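Local coordinates for protein halorhodopsin (Halobacterium salinarum, PDB 2JAF) that probably acts as a light-driven chloride pump of the membrane, using a bound retinal as its chromophore, at residues A[28-33]-A[226-232]. The protein carries 2 engineered substitutions. Sequence-based numbering, arbitrary orientation.
Sequences LLSSSL and SVGATSW. Engineered in segment 226-232: Ala229 (natural residue Val).
Ser231 and Ser32 are linked hydroxyl to hydroxyl, and the direction of the chain of bonds can be followed. Ser231 OG donates to Ser32 OG over 2.7 Å, and Ser32 OG in turn donates to Leu29 O, 2.6 Å away. The latter bond is intrahelical: with chi1 at 72°, Ser32 OG sits between its backbone N and carbonyl carbon, facing back down the helix. Ser231 OG is gripped further by Gln105 and Arg108, whose NE2 and NH2 also bond to it.

Trp232 lays its indole along helix 27-50. Ser32 CB stands 3.3 Å from the centroid of the five-membered ring and almost on its normal, a CH-pi contact over the face, while Ser31 OG lies in plane at the ring edge and is hydrogen-bonded to Ala27 O. Trp232 NE1 donates to Leu28 O at 2.9 Å, but the N-H...O angle of 120° makes this bond weak. Leu28 CD1 touches Trp232 CD1 at 3.4 Å.

Between the helices, Leu29 CD1 reaches Gly228 CA and Ser231 CB; the Leu29 and Gly228 CA atoms are just 4.0 Å apart. Ser226, at the N-cap of helix 227-255, accepts from Ala229 N through OG (3.0 Å), Ala229 being an engineered residue. The short segments 28-33 and 227-232 run nearly parallel (17°), where the first and last long helices of the seven-helix bundle meet, as in microbial rhodopsins.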
ATOM      1  N   LEU A  28     -13.727 -31.230   2.372  1.00 31.74           N
ATOM      2  CA  LEU A  28     -13.958 -30.320   3.486  1.00 30.56           C
ATOM      3  C   LEU A  28     -13.258 -28.998   3.186  1.00 29.60           C
ATOM      4  O   LEU A  28     -13.851 -27.926   3.287  1.00 30.35           O
ATOM      5  CB  LEU A  28     -13.416 -30.926   4.788  1.00 32.71           C
ATOM      6  CG  LEU A  28     -13.582 -30.110   6.075  1.00 33.87           C
ATOM      7  CD1 LEU A  28     -15.058 -29.818   6.320  1.00 33.62           C
ATOM      8  CD2 LEU A  28     -12.991 -30.880   7.251  1.00 35.08           C
ATOM      9  N   LEU A  29     -11.990 -29.083   2.806  1.00 27.90           N
ATOM     10  CA  LEU A  29     -11.204 -27.900   2.479  1.00 27.01           C
ATOM     11  C   LEU A  29     -11.745 -27.166   1.244  1.00 27.38           C
ATOM     12  O   LEU A  29     -11.971 -25.952   1.275  1.00 25.79           O
ATOM     13  CB  LEU A  29      -9.748 -28.310   2.240  1.00 26.41           C
ATOM     14  CG  LEU A  29      -8.707 -27.223   1.962  1.00 26.33           C
ATOM     15  CD1 LEU A  29      -8.594 -26.263   3.158  1.00 26.66           C
ATOM     16  CD2 LEU A  29      -7.368 -27.897   1.699  1.00 23.88           C
ATOM     17  N   SER A  30     -11.951 -27.903   0.157  1.00 27.15           N
ATOM     18  CA  SER A  30     -12.448 -27.315  -1.082  1.00 26.80           C
ATOM     19  C   SER A  30     -13.773 -26.576  -0.916  1.00 25.60           C
ATOM     20  O   SER A  30     -13.928 -25.457  -1.406  1.00 24.46           O
ATOM     21  CB  SER A  30     -12.609 -28.396  -2.153  1.00 27.68           C
ATOM     22  OG  SER A  30     -11.357 -28.974  -2.463  1.00 32.42           O
ATOM     23  N   SER A  31     -14.723 -27.199  -0.227  1.00 25.26           N
ATOM     24  CA  SER A  31     -16.031 -26.581  -0.032  1.00 25.95           C
ATOM     25  C   SER A  31     -15.971 -25.250   0.721  1.00 24.48           C
ATOM     26  O   SER A  31     -16.734 -24.334   0.418  1.00 25.47           O
ATOM     27  CB  SER A  31     -16.982 -27.554   0.683  1.00 26.80           C
ATOM     28  OG  SER A  31     -16.432 -28.035   1.901  1.00 27.40           O
ATOM     29  N   SER A  32     -15.064 -25.140   1.686  1.00 24.92           N
ATOM     30  CA  SER A  32     -14.930 -23.912   2.466  1.00 22.86           C
ATOM     31  C   SER A  32     -14.533 -22.728   1.586  1.00 22.92           C
ATOM     32  O   SER A  32     -14.738 -21.570   1.956  1.00 23.60           O
ATOM     33  CB  SER A  32     -13.886 -24.093   3.575  1.00 24.17           C
ATOM     34  OG  SER A  32     -12.574 -24.145   3.043  1.00 22.17           O
ATOM     35  N   LEU A  33     -13.964 -23.015   0.419  1.00 22.16           N
ATOM     36  CA  LEU A  33     -13.548 -21.961  -0.495  1.00 22.07           C
ATOM     37  C   LEU A  33     -14.616 -21.667  -1.552  1.00 21.75           C
ATOM     38  O   LEU A  33     -14.974 -20.510  -1.777  1.00 21.73           O
ATOM     39  CB  LEU A  33     -12.233 -22.351  -1.177  1.00 23.50           C
ATOM     40  CG  LEU A  33     -11.108 -22.770  -0.226  1.00 24.24           C
ATOM     41  CD1 LEU A  33      -9.885 -23.192  -1.036  1.00 21.21           C
ATOM     42  CD2 LEU A  33     -10.765 -21.617   0.713  1.00 22.62           C
ATOM     43  N   SER A 226      -6.711 -29.941  11.715  1.00 28.12           N
ATOM     44  CA  SER A 226      -7.336 -30.052  10.400  1.00 27.96           C
ATOM     45  C   SER A 226      -7.329 -28.726   9.648  1.00 28.02           C
ATOM     46  O   SER A 226      -7.932 -27.749  10.094  1.00 28.55           O
ATOM     47  CB  SER A 226      -8.778 -30.552  10.545  1.00 26.44           C
ATOM     48  OG  SER A 226      -9.509 -30.386   9.340  1.00 27.98           O
ATOM     49  N   VAL A 227      -6.643 -28.694   8.506  1.00 27.18           N
ATOM     50  CA  VAL A 227      -6.575 -27.485   7.694  1.00 26.93           C
ATOM     51  C   VAL A 227      -7.964 -27.194   7.132  1.00 26.21           C
ATOM     52  O   VAL A 227      -8.361 -26.034   6.978  1.00 25.17           O
ATOM     53  CB  VAL A 227      -5.547 -27.640   6.538  1.00 29.88           C
ATOM     54  CG1 VAL A 227      -5.956 -28.784   5.610  1.00 28.42           C
ATOM     55  CG2 VAL A 227      -5.429 -26.330   5.767  1.00 31.48           C
ATOM     56  N   GLY A 228      -8.712 -28.252   6.844  1.00 24.37           N
ATOM     57  CA  GLY A 228     -10.058 -28.072   6.331  1.00 24.86           C
ATOM     58  C   GLY A 228     -10.944 -27.382   7.356  1.00 25.81           C
ATOM     59  O   GLY A 228     -11.767 -26.529   7.009  1.00 25.91           O
ATOM     60  N   ALA A 229     -10.779 -27.749   8.626  1.00 25.34           N
ATOM     61  CA  ALA A 229     -11.576 -27.162   9.697  1.00 25.53           C
ATOM     62  C   ALA A 229     -11.195 -25.701   9.937  1.00 26.06           C
ATOM     63  O   ALA A 229     -12.065 -24.845  10.103  1.00 27.36           O
ATOM     64  CB  ALA A 229     -11.402 -27.969  10.980  1.00 25.48           C
ATOM     65  N   THR A 230      -9.897 -25.423   9.963  1.00 25.44           N
ATOM     66  CA  THR A 230      -9.420 -24.058  10.173  1.00 26.89           C
ATOM     67  C   THR A 230      -9.938 -23.172   9.039  1.00 26.02           C
ATOM     68  O   THR A 230     -10.366 -22.039   9.259  1.00 25.30           O
ATOM     69  CB  THR A 230      -7.872 -24.007  10.191  1.00 27.80           C
ATOM     70  OG1 THR A 230      -7.377 -24.844  11.244  1.00 32.59           O
ATOM     71  CG2 THR A 230      -7.385 -22.584  10.422  1.00 30.08           C
ATOM     72  N   SER A 231      -9.904 -23.698   7.820  1.00 23.54           N
ATOM     73  CA  SER A 231     -10.382 -22.941   6.669  1.00 23.01           C
ATOM     74  C   SER A 231     -11.866 -22.598   6.811  1.00 21.94           C
ATOM     75  O   SER A 231     -12.272 -21.459   6.570  1.00 21.97           O
ATOM     76  CB  SER A 231     -10.141 -23.733   5.380  1.00 21.41           C
ATOM     77  OG  SER A 231     -10.429 -22.936   4.242  1.00 20.77           O
ATOM     78  N   TRP A 232     -12.682 -23.570   7.213  1.00 22.45           N
ATOM     79  CA  TRP A 232     -14.110 -23.312   7.376  1.00 22.46           C
ATOM     80  C   TRP A 232     -14.387 -22.252   8.443  1.00 23.00           C
ATOM     81  O   TRP A 232     -15.317 -21.454   8.302  1.00 21.83           O
ATOM     82  CB  TRP A 232     -14.875 -24.601   7.728  1.00 23.24           C
ATOM     83  CG  TRP A 232     -15.530 -25.260   6.523  1.00 23.86           C
ATOM     84  CD1 TRP A 232     -15.123 -26.401   5.890  1.00 23.22           C
ATOM     85  CD2 TRP A 232     -16.662 -24.773   5.781  1.00 23.75           C
ATOM     86  NE1 TRP A 232     -15.926 -26.652   4.801  1.00 23.37           N
ATOM     87  CE2 TRP A 232     -16.878 -25.670   4.712  1.00 23.40           C
ATOM     88  CE3 TRP A 232     -17.513 -23.664   5.917  1.00 25.44           C
ATOM     89  CZ2 TRP A 232     -17.911 -25.493   3.775  1.00 25.29           C
ATOM     90  CZ3 TRP A 232     -18.543 -23.486   4.984  1.00 27.05           C
ATOM     91  CH2 TRP A 232     -18.729 -24.400   3.927  1.00 27.00           C
TER